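PDB 2OBN: DUF1611 domain-containing protein, which is of unknown function but pairs a Rossmann-like domain with a P-loop NTPase-like domain, so it may bind a nucleotide. Local coordinates for residues B[146-154]-B[219-227]. The protein carries 2 engineered substitutions. Numbering follows the deposited sequence.
Sequences AARTLPCRR and VMRYGKNYD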
loop_
_atom_site.group_PDB
_atom_site.type_symbol
_atom_site.label_atom_id
_atom_site.label_comp_id
_atom_site.label_asym_id
_atom_site.label_seq_id
_atom_site.Cartn_x
_atom_site.Cartn_y
_atom_site.Cartn_z
ATOM N N ALA B 146 12.336 -12.504 -0.838
ATOM C CA ALA B 146 13.530 -13.094 -0.197
ATOM C C ALA B 146 13.250 -13.871 1.073
ATOM O O ALA B 146 14.064 -14.703 1.450
ATOM C CB ALA B 146 14.563 -12.019 0.105
ATOM N N ALA B 147 12.124 -13.587 1.734
ATOM C CA ALA B 147 11.745 -14.265 2.966
ATOM C C ALA B 147 11.399 -15.739 2.757
ATOM O O ALA B 147 11.460 -16.507 3.700
ATOM C CB ALA B 147 10.579 -13.545 3.611
ATOM N N ARG B 148 11.046 -16.130 1.528
ATOM C CA ARG B 148 10.701 -17.514 1.214
ATOM C C ARG B 148 11.867 -18.450 1.478
ATOM O O ARG B 148 11.683 -19.657 1.605
ATOM C CB ARG B 148 10.312 -17.646 -0.262
ATOM C CG ARG B 148 11.482 -17.688 -1.201
ATOM C CD ARG B 148 11.067 -17.526 -2.640
ATOM N NE ARG B 148 12.204 -17.760 -3.524
ATOM C CZ ARG B 148 13.221 -16.911 -3.721
ATOM N NH1 ARG B 148 13.283 -15.723 -3.117
ATOM N NH2 ARG B 148 14.192 -17.251 -4.559
ATOM N N THR B 149 13.067 -17.865 1.469
ATOM C CA THR B 149 14.342 -18.523 1.712
ATOM C C THR B 149 14.619 -18.863 3.188
ATOM O O THR B 149 15.529 -19.647 3.482
ATOM C CB THR B 149 15.453 -17.519 1.320
ATOM O OG1 THR B 149 15.230 -17.030 -0.004
ATOM C CG2 THR B 149 16.767 -18.124 1.354
ATOM N N LEU B 150 13.865 -18.252 4.102
ATOM C CA LEU B 150 14.129 -18.390 5.521
ATOM C C LEU B 150 13.688 -19.742 6.076
ATOM O O LEU B 150 12.696 -20.307 5.618
ATOM C CB LEU B 150 13.492 -17.250 6.314
ATOM C CG LEU B 150 13.982 -15.827 6.038
ATOM C CD1 LEU B 150 12.994 -14.846 6.655
ATOM C CD2 LEU B 150 15.374 -15.584 6.560
ATOM N N PRO B 151 14.451 -20.264 7.057
ATOM C CA PRO B 151 14.200 -21.580 7.643
ATOM C C PRO B 151 13.057 -21.607 8.630
ATOM O O PRO B 151 12.440 -22.639 8.827
ATOM C CB PRO B 151 15.517 -21.881 8.377
ATOM C CG PRO B 151 16.008 -20.516 8.807
ATOM C CD PRO B 151 15.639 -19.610 7.661
ATOM N N CYS B 152 12.788 -20.474 9.252
ATOM C CA CYS B 152 11.732 -20.357 10.237
ATOM C C CYS B 152 10.334 -20.403 9.646
ATOM O O CYS B 152 10.134 -20.168 8.466
ATOM C CB CYS B 152 11.870 -19.010 10.940
ATOM S SG CYS B 152 11.621 -17.586 9.851
ATOM N N ARG B 153 9.370 -20.736 10.487
ATOM C CA ARG B 153 7.959 -20.614 10.104
ATOM C C ARG B 153 7.630 -19.125 10.180
ATOM O O ARG B 153 8.222 -18.383 10.985
ATOM C CB ARG B 153 7.044 -21.416 11.024
ATOM C CG ARG B 153 6.975 -22.901 10.685
ATOM C CD ARG B 153 5.996 -23.595 11.614
ATOM N NE ARG B 153 5.513 -24.873 11.081
ATOM C CZ ARG B 153 6.171 -26.022 11.143
ATOM N NH1 ARG B 153 7.377 -26.098 11.693
ATOM N NH2 ARG B 153 5.624 -27.108 10.621
ATOM N N ARG B 154 6.720 -18.697 9.311
ATOM C CA ARG B 154 6.290 -17.313 9.236
ATOM C C ARG B 154 4.763 -17.314 9.204
ATOM O O ARG B 154 4.144 -17.655 8.196
ATOM C CB ARG B 154 6.905 -16.627 8.029
ATOM C CG ARG B 154 8.438 -16.663 8.066
ATOM C CD ARG B 154 9.079 -16.137 6.834
ATOM N NE ARG B 154 8.687 -16.861 5.630
ATOM C CZ ARG B 154 9.184 -18.028 5.230
ATOM N NH1 ARG B 154 10.121 -18.652 5.927
ATOM N NH2 ARG B 154 8.732 -18.578 4.099
ATOM N N VAL B 219 11.435 -8.961 8.467
ATOM C CA VAL B 219 11.403 -10.427 8.466
ATOM C C VAL B 219 12.787 -11.024 8.176
ATOM O O VAL B 219 13.159 -12.039 8.766
ATOM C CB VAL B 219 10.346 -10.941 7.462
ATOM C CG1 VAL B 219 10.497 -12.420 7.192
ATOM C CG2 VAL B 219 8.907 -10.597 7.978
HETATM N N MSE B 220 13.551 -10.411 7.282
HETATM C CA MSE B 220 14.914 -10.903 7.008
HETATM C C MSE B 220 15.879 -10.607 8.163
HETATM O O MSE B 220 16.872 -11.297 8.333
HETATM C CB MSE B 220 15.471 -10.294 5.722
HETATM C CG MSE B 220 14.728 -10.678 4.464
HETATM SE SE MSE B 220 14.823 -12.555 4.097
HETATM C CE MSE B 220 16.666 -12.703 3.602
ATOM N N ARG B 221 15.575 -9.583 8.952
ATOM C CA ARG B 221 16.415 -9.169 10.070
ATOM C C ARG B 221 16.446 -10.187 11.219
ATOM O O ARG B 221 17.477 -10.347 11.863
ATOM C CB ARG B 221 15.974 -7.767 10.553
ATOM C CG ARG B 221 16.709 -7.204 11.771
ATOM C CD ARG B 221 16.878 -5.673 11.709
ATOM N NE ARG B 221 15.706 -4.968 11.197
ATOM N N TYR B 222 15.344 -10.896 11.445
ATOM C CA TYR B 222 15.253 -11.867 12.549
ATOM C C TYR B 222 15.078 -13.324 12.132
ATOM O O TYR B 222 15.374 -14.210 12.914
ATOM C CB TYR B 222 14.087 -11.482 13.480
ATOM C CG TYR B 222 14.204 -10.065 13.994
ATOM C CD1 TYR B 222 15.099 -9.743 15.024
ATOM C CD2 TYR B 222 13.435 -9.038 13.436
ATOM C CE1 TYR B 222 15.227 -8.425 15.484
ATOM C CE2 TYR B 222 13.542 -7.730 13.892
ATOM C CZ TYR B 222 14.441 -7.424 14.908
ATOM O OH TYR B 222 14.535 -6.122 15.342
ATOM N N GLY B 223 14.628 -13.557 10.903
ATOM C CA GLY B 223 14.295 -14.892 10.391
ATOM C C GLY B 223 15.251 -16.049 10.549
ATOM O O GLY B 223 14.826 -17.187 10.742
ATOM N N LYS B 224 16.540 -15.769 10.455
ATOM C CA LYS B 224 17.556 -16.794 10.599
ATOM C C LYS B 224 17.833 -17.136 12.076
ATOM O O LYS B 224 18.490 -18.139 12.359
ATOM C CB LYS B 224 18.843 -16.347 9.896
ATOM C CG LYS B 224 18.672 -16.117 8.387
ATOM C CD LYS B 224 19.922 -15.504 7.738
ATOM C CE LYS B 224 19.636 -15.135 6.285
ATOM N NZ LYS B 224 20.778 -14.440 5.639
ATOM N N ASN B 225 17.319 -16.329 13.007
ATOM C CA ASN B 225 17.567 -16.537 14.429
ATOM C C ASN B 225 16.437 -17.165 15.238
ATOM O O ASN B 225 16.598 -17.391 16.421
ATOM C CB ASN B 225 17.996 -15.219 15.078
ATOM C CG ASN B 225 19.354 -14.754 14.599
ATOM O OD1 ASN B 225 20.301 -15.547 14.465
ATOM N ND2 ASN B 225 19.469 -13.456 14.352
ATOM N N TYR B 226 15.303 -17.452 14.614
ATOM C CA TYR B 226 14.174 -18.005 15.337
ATOM C C TYR B 226 13.583 -19.198 14.592
ATOM O O TYR B 226 13.835 -19.386 13.399
ATOM C CB TYR B 226 13.131 -16.882 15.590
ATOM C CG TYR B 226 13.653 -15.794 16.521
ATOM C CD1 TYR B 226 14.369 -14.710 16.033
ATOM C CD2 TYR B 226 13.467 -15.882 17.893
ATOM C CE1 TYR B 226 14.883 -13.727 16.890
ATOM C CE2 TYR B 226 13.968 -14.913 18.755
ATOM C CZ TYR B 226 14.672 -13.838 18.247
ATOM O OH TYR B 226 15.160 -12.889 19.115
ATOM N N ASP B 227 12.838 -20.021 15.324
ATOM C CA ASP B 227 12.121 -21.160 14.755
ATOM C C ASP B 227 10.804 -20.659 14.145
ATOM O O ASP B 227 10.299 -21.224 13.189
ATOM C CB ASP B 227 11.752 -22.175 15.846
ATOM C CG ASP B 227 12.941 -22.727 16.564
ATOM O OD1 ASP B 227 13.991 -22.957 15.911
ATOM O OD2 ASP B 227 12.826 -22.951 17.792
#
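Leu150 packs against the C-terminal turn of helix 208-222 in the P-loop NTPase-like domain. The contact links the 3-10 turn before strand 153-159 to the end of that helix and to the loop before strand 228-231. The two strands are neighbours in the parallel sheet.

The apolar contacts centre on Leu150. Its CG lies anti to the carbonyl carbon (chi1 -63°), which sets the side chain against residues 219-224. Leu150 CD1 meets Val219 CG1 at 3.5 Å and also touches the Val219 carbonyl oxygen. Leu150 CD2 lies between Met220 SE and Lys224 CG. It is 3.8 Å from Lys224 CG, and the Leu150 and Lys224 side chains cross at about a right angle. With only an alanine here, a gap is likely to open between Val219, Met220 and Lys224, and the SE end of Met220 would be less well held. Met220 is a selenomethionine, and its bent chain brings Met220 SE to 3.5 Å from Ala146 O. Ala147 CB extends the patch, 3.8 Å from Val219 CG1. Gly223 CA lies 4.0 Å from Leu150 CD1.

A single hydrogen bond crosses the contact, where strand 153-159 begins. Arg153 N donates to Asp227 O over 2.9 Å, with an N-H...O angle of 163°. Arg153 is also backbone-bonded to Leu229. The charged ends turn to other partners: Arg153 forms a salt bridge with the C-terminal carboxylate of Asn349, Arg154 NH2 bonds to Gln253 O, and Asp227 OD2 accepts from Arg183 N.

Cys152 touches the same loop. Its chi1 of 64° places the sulfur against Gly223, with Cys152 SG 3.8 Å from Gly223 CA, while Cys152 CB approaches Tyr226 O to 3.2 Å.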